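Local coordinates for L protein (CAS virus, PDB 5MV0) that probably serves as the cap-snatching endonuclease domain of the viral polymerase, cleaving capped host RNAs to supply primers for viral transcription, at residues B[22-27]-B[45-50]. Sequence-based numbering, arbitrary orientation.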
loop_
_atom_site.group_PDB
_atom_site.type_symbol
_atom_site.label_atom_id
_atom_site.label_comp_id
_atom_site.label_asym_id
_atom_site.label_seq_id
_atom_site.Cartn_x
_atom_site.Cartn_y
_atom_site.Cartn_z
ATOM N N PRO B 22 3.385 0.328 2.206
ATOM C CA PRO B 22 3.330 -0.970 1.511
ATOM C C PRO B 22 4.366 -1.982 1.962
ATOM O O PRO B 22 4.241 -3.157 1.590
ATOM C CB PRO B 22 3.546 -0.586 0.034
ATOM C CG PRO B 22 3.137 0.850 -0.046
ATOM C CD PRO B 22 3.589 1.445 1.270
ATOM N N ASP B 23 5.387 -1.587 2.730
ATOM C CA ASP B 23 6.259 -2.591 3.339
ATOM C C ASP B 23 5.486 -3.547 4.238
ATOM O O ASP B 23 5.957 -4.658 4.504
ATOM C CB ASP B 23 7.368 -1.930 4.159
ATOM C CG ASP B 23 8.440 -1.302 3.291
ATOM O OD1 ASP B 23 8.546 -1.676 2.105
ATOM O OD2 ASP B 23 9.176 -0.433 3.802
ATOM N N LEU B 24 4.313 -3.138 4.721
ATOM C CA LEU B 24 3.513 -4.017 5.560
ATOM C C LEU B 24 2.757 -5.068 4.756
ATOM O O LEU B 24 2.267 -6.040 5.349
ATOM C CB LEU B 24 2.519 -3.186 6.377
ATOM C CG LEU B 24 3.102 -2.167 7.361
ATOM C CD1 LEU B 24 2.028 -1.175 7.787
ATOM C CD2 LEU B 24 3.657 -2.891 8.565
ATOM N N TYR B 25 2.633 -4.875 3.432
ATOM C CA TYR B 25 1.813 -5.775 2.617
ATOM C C TYR B 25 2.247 -7.226 2.782
ATOM O O TYR B 25 1.405 -8.134 2.852
ATOM C CB TYR B 25 1.887 -5.374 1.137
ATOM C CG TYR B 25 1.375 -6.458 0.200
ATOM C CD1 TYR B 25 2.259 -7.281 -0.493
ATOM C CD2 TYR B 25 0.007 -6.674 0.037
ATOM C CE1 TYR B 25 1.802 -8.280 -1.339
ATOM C CE2 TYR B 25 -0.459 -7.674 -0.806
ATOM C CZ TYR B 25 0.442 -8.469 -1.486
ATOM O OH TYR B 25 -0.014 -9.469 -2.304
ATOM N N LYS B 26 3.555 -7.470 2.844
ATOM C CA LYS B 26 4.013 -8.862 2.843
ATOM C C LYS B 26 3.736 -9.561 4.164
ATOM O O LYS B 26 3.771 -10.791 4.223
ATOM C CB LYS B 26 5.504 -8.940 2.513
ATOM C CG LYS B 26 6.405 -8.039 3.344
ATOM C CD LYS B 26 7.846 -8.110 2.839
ATOM C CE LYS B 26 8.733 -7.078 3.525
ATOM N NZ LYS B 26 8.362 -5.681 3.116
ATOM N N GLN B 27 3.436 -8.808 5.214
ATOM C CA GLN B 27 3.163 -9.346 6.535
ATOM C C GLN B 27 1.683 -9.355 6.873
ATOM O O GLN B 27 1.317 -9.687 8.003
ATOM C CB GLN B 27 3.910 -8.536 7.589
ATOM C CG GLN B 27 5.402 -8.702 7.562
ATOM C CD GLN B 27 6.031 -8.025 8.742
ATOM O OE1 GLN B 27 6.144 -6.795 8.774
ATOM N NE2 GLN B 27 6.418 -8.814 9.746
ATOM N N ARG B 45 -1.767 -3.994 13.689
ATOM C CA ARG B 45 -1.526 -2.955 14.686
ATOM C C ARG B 45 -0.164 -3.137 15.359
ATOM O O ARG B 45 0.623 -2.182 15.480
ATOM C CB ARG B 45 -2.666 -2.984 15.698
ATOM C CG ARG B 45 -2.514 -2.119 16.912
ATOM C CD ARG B 45 -3.835 -2.153 17.689
ATOM N NE ARG B 45 -3.758 -1.367 18.909
ATOM C CZ ARG B 45 -3.340 -1.846 20.075
ATOM N NH1 ARG B 45 -2.965 -3.118 20.184
ATOM N NH2 ARG B 45 -3.291 -1.052 21.131
ATOM N N ALA B 46 0.139 -4.370 15.780
ATOM C CA ALA B 46 1.424 -4.654 16.412
ATOM C C ALA B 46 2.577 -4.502 15.428
ATOM O O ALA B 46 3.656 -4.025 15.803
ATOM C CB ALA B 46 1.416 -6.066 17.010
ATOM N N THR B 47 2.375 -4.910 14.168
ATOM C CA THR B 47 3.448 -4.830 13.171
ATOM C C THR B 47 3.774 -3.381 12.812
ATOM O O THR B 47 4.939 -3.047 12.558
ATOM C CB THR B 47 3.062 -5.612 11.908
ATOM O OG1 THR B 47 2.851 -6.987 12.239
ATOM C CG2 THR B 47 4.161 -5.548 10.894
ATOM N N ILE B 48 2.755 -2.517 12.748
ATOM C CA ILE B 48 2.991 -1.089 12.521
ATOM C C ILE B 48 3.872 -0.508 13.632
ATOM O O ILE B 48 4.840 0.229 13.379
ATOM C CB ILE B 48 1.644 -0.346 12.405
ATOM C CG1 ILE B 48 0.882 -0.827 11.151
ATOM C CG2 ILE B 48 1.850 1.167 12.383
ATOM C CD1 ILE B 48 -0.573 -0.340 11.073
ATOM N N HIS B 49 3.545 -0.831 14.881
ATOM C CA HIS B 49 4.372 -0.410 16.009
ATOM C C HIS B 49 5.821 -0.868 15.845
ATOM O O HIS B 49 6.754 -0.068 16.008
ATOM C CB HIS B 49 3.778 -0.960 17.302
ATOM C CG HIS B 49 4.516 -0.556 18.535
ATOM N ND1 HIS B 49 4.695 0.762 18.900
ATOM C CD2 HIS B 49 5.091 -1.301 19.511
ATOM C CE1 HIS B 49 5.354 0.812 20.046
ATOM N NE2 HIS B 49 5.601 -0.427 20.440
ATOM N N GLU B 50 6.030 -2.163 15.547
ATOM C CA GLU B 50 7.384 -2.683 15.340
ATOM C C GLU B 50 8.097 -1.932 14.234
ATOM O O GLU B 50 9.269 -1.571 14.369
ATOM C CB GLU B 50 7.362 -4.167 14.962
ATOM C CG GLU B 50 6.881 -5.144 15.996
ATOM C CD GLU B 50 6.605 -6.517 15.358
ATOM O OE1 GLU B 50 6.943 -6.713 14.159
ATOM O OE2 GLU B 50 6.037 -7.388 16.044
HETATM O O HOH W 1 7.619 -9.268 12.670
#
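Leu24 reaches helix 34-57 with both methyls of its fork: CD1 meets Ile48 CG1 at 3.6 Å, the two side chains crossing at about a right angle, while CD2 touches Thr47 CG2, also at 3.6 Å. A branched leucine suits this place because one residue can cover two successive helix positions. Thr47 turns its methyl to the contact, CG2 anti to the backbone N and OG1 beside that N (chi1 -60°), where OG1 bonds back to the carbonyl of Arg43 one helical turn earlier; threonine thus offers an apolar face and keeps its hydroxyl satisfied. Gln27, modelled in two conformers, in one of them runs its extended chain at a slant across Thr47, amide OE1 3.2 Å from CG2. In that copy NE2 donates to a water, 3.2 Å away, that in turn donates to Glu50 OE1 at 3.0 Å. Glu50 OE1 also bonds His61 NE2, and the side chains of Gln27 and Thr47 touch His61 too. Ile17 of helix 4-20 lies against both Leu24 and Ile48, and Leu18 adds to the cover of Leu24. The contact packs a 3-10 turn between helices 4-20 and 34-57 onto the second helix, within the helical part of an arenavirus cap-snatching domain of the PDDEXK clan.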